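Local atomic coordinates of putative branched-chain amino acid ABC transporter (Rhodospirillum rubrum ATCC 11170, PDB entry 3HUT), a protein that probably serves as the extracellular binding protein of an ABC transporter, capturing branched-chain or related amino acids for uptake into the cell. Residues R246-F251 / K333-L338; A124-N129 / L153-A158; A143-T148 / Q196-A201; M202-A207 / L229-F234; G21-E26 / I274-A279. One frame throughout, in Å; residues are numbered along the deposited sequence.

Interaction 1: R246-F251 / K333-L338; sequences RLATAF and KILTRL
Leu247 and Leu338 meet through their CD1 methyls, 3.6 Å apart, at the apolar centre of an antiparallel strand pair in the mixed sheet of this periplasmic binding protein. Strand 246-249 runs against strand 331-341, the two segment axes 155° apart. Leu247 reaches across because CG sits between the backbone N and the carbonyl carbon (chi1 64°), which swings CD1 toward the neighbouring strand. The same CD1 of Leu338 rests on CG2 of Thr249, at 3.9 Å, so one branched tip serves two residues of the face that carries Leu247, Thr249, Thr336 and Leu338. Shortening Leu338 to an alanine would probably open a gap where its CD1 had filled the space between Leu247 CD1 and Thr249 CG2, with just the more distant CB left near Leu247. Ala248 points to the other face, where its CB lies 4.0 Å from CB of Leu335; a small residue suits this place, since Asn130 and Trp133 of helix 126-136 close over it. Farther along, CD2 of Leu335 packs against the backbone and CB of Ala250. Between the two faces the main chains are joined by four hydrogen bonds, two in each of the pairs Leu247-Leu338 and Thr249-Thr336; the shortest runs from Leu338 N to Leu247 O, 2.8 Å. Between them Ala248 and Arg337 form a non-hydrogen-bonded pair. At the polar edge, where the strand pairing gives way to loop, a water bridges the chains: it sits 2.7 Å from Ala250 O and also bonds OG1 of Thr336.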
# COMPACT_ATOMS: atom_id res chain seq x y z
N ARG A 246 -12.28 14.21 -1.20
CA ARG A 246 -11.87 13.40 -0.05
C ARG A 246 -11.30 12.07 -0.49
O ARG A 246 -11.72 11.51 -1.50
CB ARG A 246 -13.06 13.18 0.88
CG ARG A 246 -13.40 14.39 1.72
CD ARG A 246 -14.75 14.26 2.37
NE ARG A 246 -15.04 15.42 3.21
CZ ARG A 246 -16.21 15.64 3.80
NH1 ARG A 246 -17.21 14.79 3.64
NH2 ARG A 246 -16.37 16.73 4.55
N LEU A 247 -10.34 11.57 0.27
CA LEU A 247 -9.72 10.29 -0.02
C LEU A 247 -9.01 9.77 1.22
O LEU A 247 -8.68 10.54 2.13
CB LEU A 247 -8.71 10.42 -1.17
CG LEU A 247 -7.45 11.28 -1.03
CD1 LEU A 247 -6.58 10.81 0.12
CD2 LEU A 247 -6.64 11.21 -2.32
N ALA A 248 -8.78 8.47 1.26
CA ALA A 248 -8.08 7.86 2.38
C ALA A 248 -6.83 7.19 1.82
O ALA A 248 -6.83 6.70 0.70
CB ALA A 248 -8.97 6.82 3.07
N THR A 249 -5.76 7.18 2.60
CA THR A 249 -4.52 6.55 2.17
C THR A 249 -3.76 6.02 3.38
O THR A 249 -4.00 6.45 4.51
CB THR A 249 -3.62 7.55 1.40
OG1 THR A 249 -2.54 6.83 0.79
CG2 THR A 249 -3.06 8.61 2.33
N ALA A 250 -2.85 5.08 3.14
CA ALA A 250 -2.07 4.48 4.21
C ALA A 250 -0.98 5.44 4.70
O ALA A 250 -0.98 5.86 5.85
CB ALA A 250 -1.45 3.17 3.73
N PHE A 251 -0.06 5.79 3.80
CA PHE A 251 1.04 6.70 4.12
C PHE A 251 0.66 8.15 3.83
O PHE A 251 0.26 8.49 2.72
CB PHE A 251 2.28 6.32 3.30
CG PHE A 251 3.45 7.25 3.50
CD1 PHE A 251 3.96 7.48 4.77
CD2 PHE A 251 4.05 7.87 2.41
CE1 PHE A 251 5.06 8.32 4.96
CE2 PHE A 251 5.15 8.70 2.59
CZ PHE A 251 5.66 8.93 3.86
N LYS A 333 -5.40 -2.25 7.30
CA LYS A 333 -4.80 -1.09 7.94
C LYS A 333 -5.82 -0.03 8.30
O LYS A 333 -6.88 0.04 7.70
CB LYS A 333 -3.77 -0.46 7.01
CG LYS A 333 -2.61 -1.34 6.61
CD LYS A 333 -1.66 -0.56 5.72
CE LYS A 333 -0.31 -1.25 5.62
NZ LYS A 333 0.61 -0.47 4.77
N ILE A 334 -5.47 0.81 9.27
CA ILE A 334 -6.34 1.91 9.65
C ILE A 334 -5.87 3.07 8.77
O ILE A 334 -4.84 3.68 9.04
CB ILE A 334 -6.18 2.30 11.13
CG1 ILE A 334 -6.68 1.16 12.02
CG2 ILE A 334 -6.97 3.57 11.43
CD1 ILE A 334 -6.59 1.46 13.50
N LEU A 335 -6.62 3.36 7.72
CA LEU A 335 -6.26 4.42 6.79
C LEU A 335 -6.51 5.81 7.37
O LEU A 335 -7.24 5.96 8.35
CB LEU A 335 -7.04 4.25 5.48
CG LEU A 335 -6.86 2.86 4.84
CD1 LEU A 335 -7.66 2.78 3.55
CD2 LEU A 335 -5.38 2.60 4.57
N THR A 336 -5.90 6.83 6.77
CA THR A 336 -6.05 8.20 7.23
C THR A 336 -6.90 8.98 6.22
O THR A 336 -6.56 9.05 5.04
CB THR A 336 -4.67 8.89 7.37
OG1 THR A 336 -3.88 8.17 8.33
CG2 THR A 336 -4.83 10.33 7.82
N ARG A 337 -8.00 9.55 6.69
CA ARG A 337 -8.91 10.31 5.83
C ARG A 337 -8.41 11.72 5.61
O ARG A 337 -8.04 12.42 6.56
CB ARG A 337 -10.31 10.35 6.44
CG ARG A 337 -10.97 8.98 6.58
CD ARG A 337 -12.28 9.09 7.34
NE ARG A 337 -12.99 7.82 7.43
CZ ARG A 337 -14.16 7.67 8.05
NH1 ARG A 337 -14.74 8.70 8.64
NH2 ARG A 337 -14.75 6.48 8.08
N LEU A 338 -8.40 12.15 4.35
CA LEU A 338 -7.92 13.47 3.98
C LEU A 338 -8.92 14.24 3.13
O LEU A 338 -9.85 13.66 2.58
CB LEU A 338 -6.62 13.34 3.18
CG LEU A 338 -5.50 12.46 3.76
CD1 LEU A 338 -4.45 12.22 2.69
CD2 LEU A 338 -4.88 13.14 4.97
O HOH W 1 -2.92 5.60 7.68

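Interaction 2: A124-N129 / L153-A158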
# COMPACT_ATOMS: atom_id res chain seq x y z
N ALA A 124 -8.24 -3.76 -3.66
CA ALA A 124 -9.65 -3.78 -3.31
C ALA A 124 -9.97 -3.33 -1.88
O ALA A 124 -11.08 -2.88 -1.61
CB ALA A 124 -10.22 -5.18 -3.54
N PHE A 125 -8.99 -3.44 -0.99
CA PHE A 125 -9.16 -3.07 0.42
C PHE A 125 -9.80 -1.70 0.66
O PHE A 125 -10.60 -1.54 1.58
CB PHE A 125 -7.82 -3.11 1.16
CG PHE A 125 -7.94 -2.75 2.62
CD1 PHE A 125 -8.45 -3.66 3.54
CD2 PHE A 125 -7.59 -1.48 3.07
CE1 PHE A 125 -8.62 -3.30 4.88
CE2 PHE A 125 -7.75 -1.11 4.40
CZ PHE A 125 -8.27 -2.03 5.31
N GLU A 126 -9.45 -0.71 -0.15
CA GLU A 126 -10.01 0.63 0.05
C GLU A 126 -11.49 0.72 -0.30
O GLU A 126 -12.18 1.62 0.17
CB GLU A 126 -9.23 1.68 -0.76
CG GLU A 126 -9.30 1.49 -2.26
CD GLU A 126 -8.64 2.63 -3.02
OE1 GLU A 126 -8.07 3.53 -2.36
OE2 GLU A 126 -8.70 2.63 -4.26
N GLY A 127 -11.98 -0.22 -1.11
CA GLY A 127 -13.38 -0.20 -1.50
C GLY A 127 -14.34 -0.17 -0.32
O GLY A 127 -15.08 0.79 -0.13
N PRO A 128 -14.36 -1.23 0.50
CA PRO A 128 -15.24 -1.29 1.67
C PRO A 128 -14.96 -0.15 2.65
O PRO A 128 -15.87 0.38 3.28
CB PRO A 128 -14.94 -2.66 2.27
CG PRO A 128 -14.58 -3.48 1.06
CD PRO A 128 -13.69 -2.53 0.28
N ASN A 129 -13.69 0.21 2.78
CA ASN A 129 -13.31 1.29 3.69
C ASN A 129 -14.01 2.59 3.30
O ASN A 129 -14.58 3.28 4.15
CB ASN A 129 -11.79 1.50 3.66
CG ASN A 129 -11.33 2.64 4.56
OD1 ASN A 129 -11.31 3.81 4.16
ND2 ASN A 129 -10.97 2.30 5.80
N LEU A 153 -11.15 -1.89 -11.26
CA LEU A 153 -12.33 -2.76 -11.26
C LEU A 153 -12.53 -3.48 -9.94
O LEU A 153 -13.65 -3.56 -9.44
CB LEU A 153 -12.23 -3.78 -12.40
CG LEU A 153 -12.32 -3.23 -13.82
CD1 LEU A 153 -12.06 -4.35 -14.83
CD2 LEU A 153 -13.68 -2.61 -14.06
N SER A 154 -11.45 -4.00 -9.36
CA SER A 154 -11.55 -4.72 -8.10
C SER A 154 -11.99 -3.80 -6.96
O SER A 154 -12.83 -4.17 -6.14
CB SER A 154 -10.21 -5.36 -7.74
OG SER A 154 -9.23 -4.38 -7.50
N SER A 155 -11.44 -2.59 -6.91
CA SER A 155 -11.81 -1.66 -5.84
C SER A 155 -13.22 -1.11 -6.04
O SER A 155 -13.95 -0.92 -5.08
CB SER A 155 -10.79 -0.52 -5.75
OG SER A 155 -10.80 0.29 -6.91
N ALA A 156 -13.60 -0.86 -7.29
CA ALA A 156 -14.94 -0.34 -7.57
C ALA A 156 -16.00 -1.38 -7.23
O ALA A 156 -17.05 -1.04 -6.68
CB ALA A 156 -15.05 0.06 -9.05
N GLN A 157 -15.74 -2.63 -7.56
CA GLN A 157 -16.67 -3.72 -7.29
C GLN A 157 -16.81 -3.90 -5.77
O GLN A 157 -17.92 -4.06 -5.26
CB GLN A 157 -16.18 -5.01 -7.95
CG GLN A 157 -16.99 -6.27 -7.65
CD GLN A 157 -18.45 -6.13 -8.01
OE1 GLN A 157 -18.81 -5.49 -9.00
NE2 GLN A 157 -19.31 -6.76 -7.22
N ALA A 158 -15.69 -3.87 -5.06
CA ALA A 158 -15.70 -4.02 -3.61
C ALA A 158 -16.43 -2.85 -2.96
O ALA A 158 -17.16 -3.02 -1.97
CB ALA A 158 -14.28 -4.13 -3.08
O HOH W 2 -11.03 2.77 -5.55
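Two helices of the lobe built on the mixed sheet come together here, the start of helix 126-136 with Ala124 just ahead of it, and the first half of helix 150-165. The fit is close because the residues are small. The CA atoms of Ala124 and Ser155 are only 3.9 Å apart, and CB of Ala124 lies over the main chain at Ser154, 3.8 Å from Ser154 O. Ala158 stands at the centre of the contact: its methyl points at the other segment and touches Ala124 O at 3.7 Å and CD of Pro128 at 3.8 Å. Gly127 faces the same helix with its bare CA, 3.7 Å from Ser155 O; any CB there would run into that oxygen and into the Ala158 methyl. Pro128 lies near the start of its helix, where a proline is usually tolerated, and its ring offers an apolar flank. On one side the contact turns polar. Glu126 extends its chain beyond CG, and a water donates both to its OE2 (2.7 Å) and to OG of Ser155 (2.8 Å). The carboxylate is also held by Ser226 through OE2 and by the backbone N of Ser227 through OE1, while Ser155 OG bonds Trp151 O in its own helix. No direct hydrogen bond joins the segments, which implies that shape fit brings the backbones together, while the water lets a buried carboxylate and a serine hydroxyl share one polar link.

Interaction 3: A143-T148 / Q196-A201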
# COMPACT_ATOMS: atom_id res chain seq x y z
N ALA A 143 -22.67 7.94 -7.25
CA ALA A 143 -22.31 7.67 -8.63
C ALA A 143 -20.90 7.10 -8.53
O ALA A 143 -20.06 7.66 -7.82
CB ALA A 143 -22.31 8.96 -9.45
N VAL A 144 -20.65 5.99 -9.21
CA VAL A 144 -19.32 5.41 -9.18
C VAL A 144 -18.70 5.50 -10.56
O VAL A 144 -19.28 5.04 -11.54
CB VAL A 144 -19.34 3.93 -8.76
CG1 VAL A 144 -17.93 3.36 -8.80
CG2 VAL A 144 -19.94 3.79 -7.35
N ILE A 145 -17.52 6.11 -10.64
CA ILE A 145 -16.81 6.23 -11.90
C ILE A 145 -15.47 5.55 -11.67
O ILE A 145 -14.72 5.95 -10.79
CB ILE A 145 -16.57 7.70 -12.27
CG1 ILE A 145 -17.89 8.47 -12.26
CG2 ILE A 145 -15.93 7.79 -13.66
CD1 ILE A 145 -17.74 9.93 -12.63
N GLY A 146 -15.18 4.52 -12.46
CA GLY A 146 -13.93 3.81 -12.29
C GLY A 146 -13.21 3.42 -13.56
O GLY A 146 -13.83 3.11 -14.58
N VAL A 147 -11.88 3.43 -13.49
CA VAL A 147 -11.04 3.06 -14.63
C VAL A 147 -11.04 1.54 -14.77
O VAL A 147 -11.21 0.81 -13.79
CB VAL A 147 -9.59 3.59 -14.43
CG1 VAL A 147 -8.95 2.92 -13.23
CG2 VAL A 147 -8.76 3.34 -15.68
N THR A 148 -10.86 1.06 -15.99
CA THR A 148 -10.87 -0.38 -16.26
C THR A 148 -9.58 -1.13 -16.00
O THR A 148 -9.33 -2.17 -16.61
CB THR A 148 -11.33 -0.65 -17.71
OG1 THR A 148 -10.58 0.17 -18.61
CG2 THR A 148 -12.81 -0.35 -17.87
N GLN A 196 -26.23 11.76 -4.70
CA GLN A 196 -25.85 12.70 -3.65
C GLN A 196 -24.34 12.96 -3.66
O GLN A 196 -23.88 14.01 -3.22
CB GLN A 196 -26.24 12.17 -2.27
CG GLN A 196 -27.70 11.82 -2.10
CD GLN A 196 -27.96 11.17 -0.75
OE1 GLN A 196 -27.19 10.32 -0.31
NE2 GLN A 196 -29.06 11.57 -0.10
N ALA A 197 -23.58 11.99 -4.16
CA ALA A 197 -22.14 12.14 -4.20
C ALA A 197 -21.53 11.26 -5.28
O ALA A 197 -22.21 10.43 -5.88
CB ALA A 197 -21.53 11.79 -2.84
N ILE A 198 -20.23 11.46 -5.50
CA ILE A 198 -19.49 10.71 -6.51
C ILE A 198 -18.25 10.05 -5.91
O ILE A 198 -17.52 10.67 -5.14
CB ILE A 198 -19.02 11.65 -7.65
CG1 ILE A 198 -20.23 12.37 -8.25
CG2 ILE A 198 -18.26 10.86 -8.71
CD1 ILE A 198 -19.86 13.44 -9.27
N TYR A 199 -18.02 8.79 -6.27
CA TYR A 199 -16.84 8.08 -5.81
C TYR A 199 -16.01 7.77 -7.04
O TYR A 199 -16.49 7.14 -7.98
CB TYR A 199 -17.20 6.76 -5.11
CG TYR A 199 -15.96 6.02 -4.66
CD1 TYR A 199 -15.18 6.51 -3.61
CD2 TYR A 199 -15.51 4.88 -5.34
CE1 TYR A 199 -13.98 5.89 -3.24
CE2 TYR A 199 -14.31 4.24 -4.97
CZ TYR A 199 -13.56 4.76 -3.92
OH TYR A 199 -12.37 4.16 -3.55
N LEU A 200 -14.75 8.21 -7.04
CA LEU A 200 -13.87 7.99 -8.18
C LEU A 200 -12.84 6.89 -7.96
O LEU A 200 -11.94 7.03 -7.13
CB LEU A 200 -13.14 9.28 -8.55
CG LEU A 200 -14.01 10.49 -8.93
CD1 LEU A 200 -13.12 11.70 -9.24
CD2 LEU A 200 -14.88 10.13 -10.13
N ALA A 201 -12.96 5.80 -8.71
CA ALA A 201 -11.99 4.72 -8.62
C ALA A 201 -11.05 4.96 -9.79
O ALA A 201 -11.10 4.25 -10.80
CB ALA A 201 -12.69 3.37 -8.76
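Strands 143-147 and 197-201 run parallel, 12° apart in direction with axes 4.6 Å from each other, and are stitched by five backbone hydrogen bonds, the first from Ala143 N to Ala197 O and the last from Val147 N to Ala201 O. Two of the inner ones are nearly straight: Tyr199 N reaches Ala143 O with an N-H...O angle of 171°, and Ile145 N reaches Tyr199 O at 3.0 Å. One face of the pair, that of Ala143, Ile145, Ile198 and Leu200, is wholly aliphatic. Ile145 and Leu200 lie side by side and point the same way, with CD2 of Leu200 set 3.7 Å from CB of Ile145 and also touching its CD1. Ile145 carries CG1 anti to the carbonyl carbon (chi1 -54°), and the extended CD1 ends 4.1 Å from CG2 of Ile198, which crosses it at a slant. Beta-branched isoleucines suit the extended backbone, and with Leu200 they give helix 204-216 an apolar surface, on which Phe210 and Leu214 pack. The other face is more varied. CG1 of Val144 stands at the edge of the Tyr199 ring, near its plane, while the ring stacks with Phe159 of helix 150-165 and its OH bonds Asn130. At the end of the pair Gly146 faces Ala201, whose CB is 3.8 Å from Gly146 CA; a methyl on the glycine would be tight against it. With strand 169-176 pairing on the far edge of 143-147 and helices covering both faces, this is the parallel alpha/beta core of a periplasmic binding protein lobe.

Interaction 4: M202-A207 / L229-F234; sequences MAYEDA and LYSPKF
Leu229 opens its segment by sending CD2 under the turn that starts helix 204-216, close to the methyl of Ala207 and 3.2 Å from the carbonyl O of Met202, a selenomethionine in this crystal. The contact joins the beginnings of helices 204-216 and 232-238, which follow the neighbouring parallel strands 197-201 and 223-225 of the alpha/beta lobe. The Met202 oxygen is buried with no polar partner in the model. Leu229 CD2 and Ala207 CB are modelled unusually close, so their exact separation is doubtful; a methyl fits between Leu229 and Phe234. Ser231 has two roles. As N-cap of helix 232-238 its OG accepts from Lys233 N at 3.1 Å, and OG anti to the backbone N (chi1 168°) sets the hydroxyl for this bond. Its CB meanwhile lies over one face of the Tyr204 ring, a CH-pi contact 4.0 Å from the centroid; Glu205 OE1 covers the opposite face. Lys233 crosses the same ring obliquely, its chain bent at both outer torsions so that NZ returns to the ring edge, 3.2 Å from CE1. A water bonded to Tyr204 OH also receives a weak bond from NZ. Phe234 closes the segment: its CB meets Tyr204 CB at 3.7 Å, and CE1 of its ring rests on the Ala207 methyl at 3.8 Å. Replacing Tyr204 with an alanine would probably leave Ser231 CB without its aromatic cover and free the Lys233 chain to turn. The chemistry is graded, from a buried aliphatic end at Leu229 to an amphipathic lysine and a phenol that can share water.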
# COMPACT_ATOMS: atom_id res chain seq x y z
N MSE A 202 -10.22 5.99 -9.67
CA MSE A 202 -9.27 6.30 -10.73
C MSE A 202 -8.07 7.08 -10.20
O MSE A 202 -8.05 7.48 -9.03
CB MSE A 202 -9.95 7.10 -11.86
CG MSE A 202 -10.36 8.52 -11.54
SE MSE A 202 -11.28 9.37 -13.04
CE MSE A 202 -13.03 8.73 -12.65
N ALA A 203 -7.08 7.28 -11.06
CA ALA A 203 -5.85 7.96 -10.68
C ALA A 203 -5.91 9.46 -10.95
O ALA A 203 -6.74 9.93 -11.73
CB ALA A 203 -4.66 7.33 -11.41
N TYR A 204 -5.01 10.20 -10.31
CA TYR A 204 -4.98 11.64 -10.44
C TYR A 204 -4.90 12.21 -11.85
O TYR A 204 -5.54 13.22 -12.14
CB TYR A 204 -3.84 12.22 -9.58
CG TYR A 204 -2.45 11.80 -10.01
CD1 TYR A 204 -1.78 12.47 -11.03
CD2 TYR A 204 -1.80 10.74 -9.37
CE1 TYR A 204 -0.49 12.09 -11.42
CE2 TYR A 204 -0.52 10.36 -9.74
CZ TYR A 204 0.13 11.03 -10.77
OH TYR A 204 1.41 10.66 -11.13
N GLU A 205 -4.13 11.58 -12.73
CA GLU A 205 -3.99 12.10 -14.09
C GLU A 205 -5.29 12.13 -14.87
O GLU A 205 -5.46 12.96 -15.77
CB GLU A 205 -2.94 11.32 -14.89
CG GLU A 205 -3.32 9.89 -15.18
CD GLU A 205 -2.76 8.92 -14.16
OE1 GLU A 205 -2.52 9.34 -13.00
OE2 GLU A 205 -2.57 7.74 -14.52
N ASP A 206 -6.21 11.22 -14.56
CA ASP A 206 -7.51 11.17 -15.23
C ASP A 206 -8.57 11.93 -14.43
O ASP A 206 -9.45 12.57 -15.00
CB ASP A 206 -7.99 9.72 -15.43
CG ASP A 206 -7.17 8.96 -16.45
OD1 ASP A 206 -6.66 9.60 -17.39
OD2 ASP A 206 -7.04 7.72 -16.32
N ALA A 207 -8.46 11.85 -13.11
CA ALA A 207 -9.42 12.52 -12.22
C ALA A 207 -9.37 14.04 -12.25
O ALA A 207 -10.40 14.70 -12.19
CB ALA A 207 -9.23 12.02 -10.80
N LEU A 229 -5.48 8.93 -6.13
CA LEU A 229 -5.59 10.36 -6.37
C LEU A 229 -4.56 11.11 -5.55
O LEU A 229 -4.30 12.29 -5.79
CB LEU A 229 -6.98 10.88 -5.97
CG LEU A 229 -8.22 10.30 -6.67
CD1 LEU A 229 -9.48 10.96 -6.10
CD2 LEU A 229 -8.13 10.55 -8.15
N TYR A 230 -3.97 10.42 -4.58
CA TYR A 230 -3.00 11.03 -3.68
C TYR A 230 -1.64 11.33 -4.30
O TYR A 230 -0.77 10.46 -4.40
CB TYR A 230 -2.79 10.15 -2.45
CG TYR A 230 -1.98 10.81 -1.36
CD1 TYR A 230 -2.40 12.00 -0.78
CD2 TYR A 230 -0.80 10.22 -0.89
CE1 TYR A 230 -1.67 12.60 0.24
CE2 TYR A 230 -0.07 10.81 0.14
CZ TYR A 230 -0.51 11.99 0.70
OH TYR A 230 0.20 12.57 1.73
N SER A 231 -1.46 12.59 -4.68
CA SER A 231 -0.22 13.05 -5.28
C SER A 231 -0.28 14.57 -5.39
O SER A 231 -1.34 15.15 -5.61
CB SER A 231 -0.04 12.46 -6.68
OG SER A 231 1.01 13.11 -7.38
N PRO A 232 0.87 15.24 -5.22
CA PRO A 232 0.81 16.69 -5.34
C PRO A 232 0.32 17.06 -6.74
O PRO A 232 -0.27 18.12 -6.94
CB PRO A 232 2.26 17.12 -5.06
CG PRO A 232 3.07 15.92 -5.43
CD PRO A 232 2.23 14.77 -4.92
N LYS A 233 0.56 16.17 -7.70
CA LYS A 233 0.14 16.40 -9.08
C LYS A 233 -1.38 16.50 -9.21
O LYS A 233 -1.87 17.17 -10.11
CB LYS A 233 0.68 15.29 -10.00
CG LYS A 233 2.20 15.27 -10.07
CD LYS A 233 2.74 14.13 -10.94
CE LYS A 233 2.61 14.43 -12.43
NZ LYS A 233 1.22 14.32 -12.97
N PHE A 234 -2.11 15.86 -8.31
CA PHE A 234 -3.57 15.92 -8.36
C PHE A 234 -3.99 17.37 -8.22
O PHE A 234 -4.90 17.84 -8.91
CB PHE A 234 -4.18 15.08 -7.23
CG PHE A 234 -5.68 15.05 -7.23
CD1 PHE A 234 -6.38 14.69 -8.39
CD2 PHE A 234 -6.40 15.36 -6.08
CE1 PHE A 234 -7.78 14.63 -8.39
CE2 PHE A 234 -7.80 15.30 -6.07
CZ PHE A 234 -8.49 14.93 -7.23
O HOH W 3 2.43 11.37 -13.86

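Interaction 5: G21-E26 / I274-A279; sequences GRVFQE and IPTLFA
Val23 sets its CB against the methyl of Ala279, 4.0 Å away, where two helix segments of the periplasmic binding protein fold meet: helix 18-37 and the first turn of helix 277-296. Its CG1 is anti to the carbonyl carbon (chi1 -58°), which leaves CG2 between the backbone N and the carbonyl carbon, facing the start of the other helix, 4.3 Å from CB of Phe278 and equally far from OG1 of Thr276. Valine's short side chain fits beside the alanine methyl, and the pair lets the backbones come to 5.1 Å between the CA atoms of Val23 and Ala279. One residue on, Phe24 reaches with its ring: CE1 stands 3.5 Å from the carbonyl O of Phe278, which lies at the ring edge near its plane, where the C-H groups carry slight positive charge. The same CE1 touches CB of Phe278. The Phe278 ring itself leads away and meets Tyr20 edge to face, while Phe24 is backed by Tyr9 and Leu11 of strand 5-11. Thr276 caps the helix: its OG1 accepts from Ala279 N, a bond of 3.2 Å with an N-H...O angle of 160°.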
# COMPACT_ATOMS: atom_id res chain seq x y z
N GLY A 21 14.01 -0.52 -5.83
CA GLY A 21 14.93 -1.27 -5.00
C GLY A 21 15.78 -0.30 -4.21
O GLY A 21 16.13 -0.55 -3.05
N ARG A 22 16.11 0.83 -4.83
CA ARG A 22 16.92 1.83 -4.16
C ARG A 22 16.22 2.44 -2.95
O ARG A 22 16.83 2.59 -1.89
CB ARG A 22 17.35 2.92 -5.15
CG ARG A 22 18.47 2.45 -6.09
CD ARG A 22 19.11 3.61 -6.85
NE ARG A 22 18.22 4.21 -7.84
CZ ARG A 22 18.05 3.75 -9.08
NH1 ARG A 22 18.71 2.68 -9.50
NH2 ARG A 22 17.23 4.38 -9.91
N VAL A 23 14.93 2.78 -3.07
CA VAL A 23 14.23 3.38 -1.94
C VAL A 23 13.96 2.33 -0.86
O VAL A 23 13.80 2.66 0.31
CB VAL A 23 12.91 4.09 -2.37
CG1 VAL A 23 13.23 5.16 -3.40
CG2 VAL A 23 11.91 3.09 -2.92
N PHE A 24 13.91 1.06 -1.27
CA PHE A 24 13.70 -0.03 -0.33
C PHE A 24 14.93 -0.10 0.57
O PHE A 24 14.83 -0.25 1.79
CB PHE A 24 13.56 -1.37 -1.06
CG PHE A 24 12.16 -1.69 -1.52
CD1 PHE A 24 11.12 -0.76 -1.39
CD2 PHE A 24 11.88 -2.93 -2.10
CE1 PHE A 24 9.83 -1.07 -1.82
CE2 PHE A 24 10.60 -3.24 -2.53
CZ PHE A 24 9.57 -2.31 -2.40
N GLN A 25 16.10 0.01 -0.06
CA GLN A 25 17.36 -0.06 0.67
C GLN A 25 17.57 1.17 1.55
O GLN A 25 18.12 1.07 2.64
CB GLN A 25 18.51 -0.23 -0.33
CG GLN A 25 19.86 -0.51 0.32
CD GLN A 25 20.82 -1.20 -0.64
OE1 GLN A 25 21.00 -0.76 -1.77
NE2 GLN A 25 21.43 -2.29 -0.18
N GLU A 26 17.12 2.33 1.08
CA GLU A 26 17.26 3.55 1.86
C GLU A 26 16.41 3.42 3.13
O GLU A 26 16.87 3.73 4.23
CB GLU A 26 16.81 4.77 1.06
CG GLU A 26 17.68 5.07 -0.16
CD GLU A 26 17.29 6.37 -0.84
OE1 GLU A 26 16.07 6.61 -1.02
OE2 GLU A 26 18.19 7.15 -1.22
N ILE A 274 12.00 13.43 -0.59
CA ILE A 274 10.77 13.06 0.08
C ILE A 274 10.54 11.56 -0.09
O ILE A 274 10.68 11.03 -1.19
CB ILE A 274 9.54 13.83 -0.50
CG1 ILE A 274 9.45 13.65 -2.02
CG2 ILE A 274 9.66 15.30 -0.17
CD1 ILE A 274 8.70 12.40 -2.48
N PRO A 275 10.20 10.85 1.00
CA PRO A 275 9.98 9.41 0.86
C PRO A 275 8.70 9.16 0.09
O PRO A 275 7.73 9.91 0.23
CB PRO A 275 9.87 8.94 2.31
CG PRO A 275 9.25 10.12 3.00
CD PRO A 275 10.00 11.29 2.40
N THR A 276 8.70 8.12 -0.73
CA THR A 276 7.52 7.76 -1.51
C THR A 276 6.73 6.72 -0.73
O THR A 276 7.17 6.26 0.33
CB THR A 276 7.91 7.15 -2.86
OG1 THR A 276 8.64 5.94 -2.62
CG2 THR A 276 8.79 8.11 -3.66
N LEU A 277 5.57 6.33 -1.25
CA LEU A 277 4.75 5.33 -0.60
C LEU A 277 5.49 3.99 -0.59
O LEU A 277 5.34 3.19 0.34
CB LEU A 277 3.40 5.20 -1.30
CG LEU A 277 3.27 4.46 -2.64
CD1 LEU A 277 3.09 2.97 -2.38
CD2 LEU A 277 2.06 5.00 -3.39
N PHE A 278 6.29 3.74 -1.62
CA PHE A 278 7.05 2.50 -1.69
C PHE A 278 8.13 2.49 -0.62
O PHE A 278 8.37 1.48 0.04
CB PHE A 278 7.65 2.35 -3.09
CG PHE A 278 6.61 2.27 -4.17
CD1 PHE A 278 5.92 1.09 -4.40
CD2 PHE A 278 6.27 3.40 -4.92
CE1 PHE A 278 4.90 1.02 -5.34
CE2 PHE A 278 5.25 3.35 -5.86
CZ PHE A 278 4.56 2.16 -6.08
N ALA A 279 8.77 3.64 -0.42
CA ALA A 279 9.80 3.75 0.60
C ALA A 279 9.16 3.53 1.97
O ALA A 279 9.73 2.86 2.84
CB ALA A 279 10.44 5.13 0.55

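Interactions 1 and 3 lie in one mixed sheet, their centres about 17 Å apart, with strand 223-225 between strands 197-201 and 246-249. Interaction 2 joins helices that flank strand 141-147 in the chain, and touches interaction 3 through Ser155 and Ala201 and interaction 1 through Phe125 and Leu335. Interaction 4 follows directly from strand 197-201 and leads through helix 232-238 into strand 246-249, and it touches both sheet contacts. Interaction 5 encloses interactions 2, 3 and 4 along the chain, its centre about 30 Å from that of interaction 3, beside the five-stranded parallel sheet. Phe251 packs on segment 274-279, linking the two sides, consistent with a family that binds ligand between two lobes.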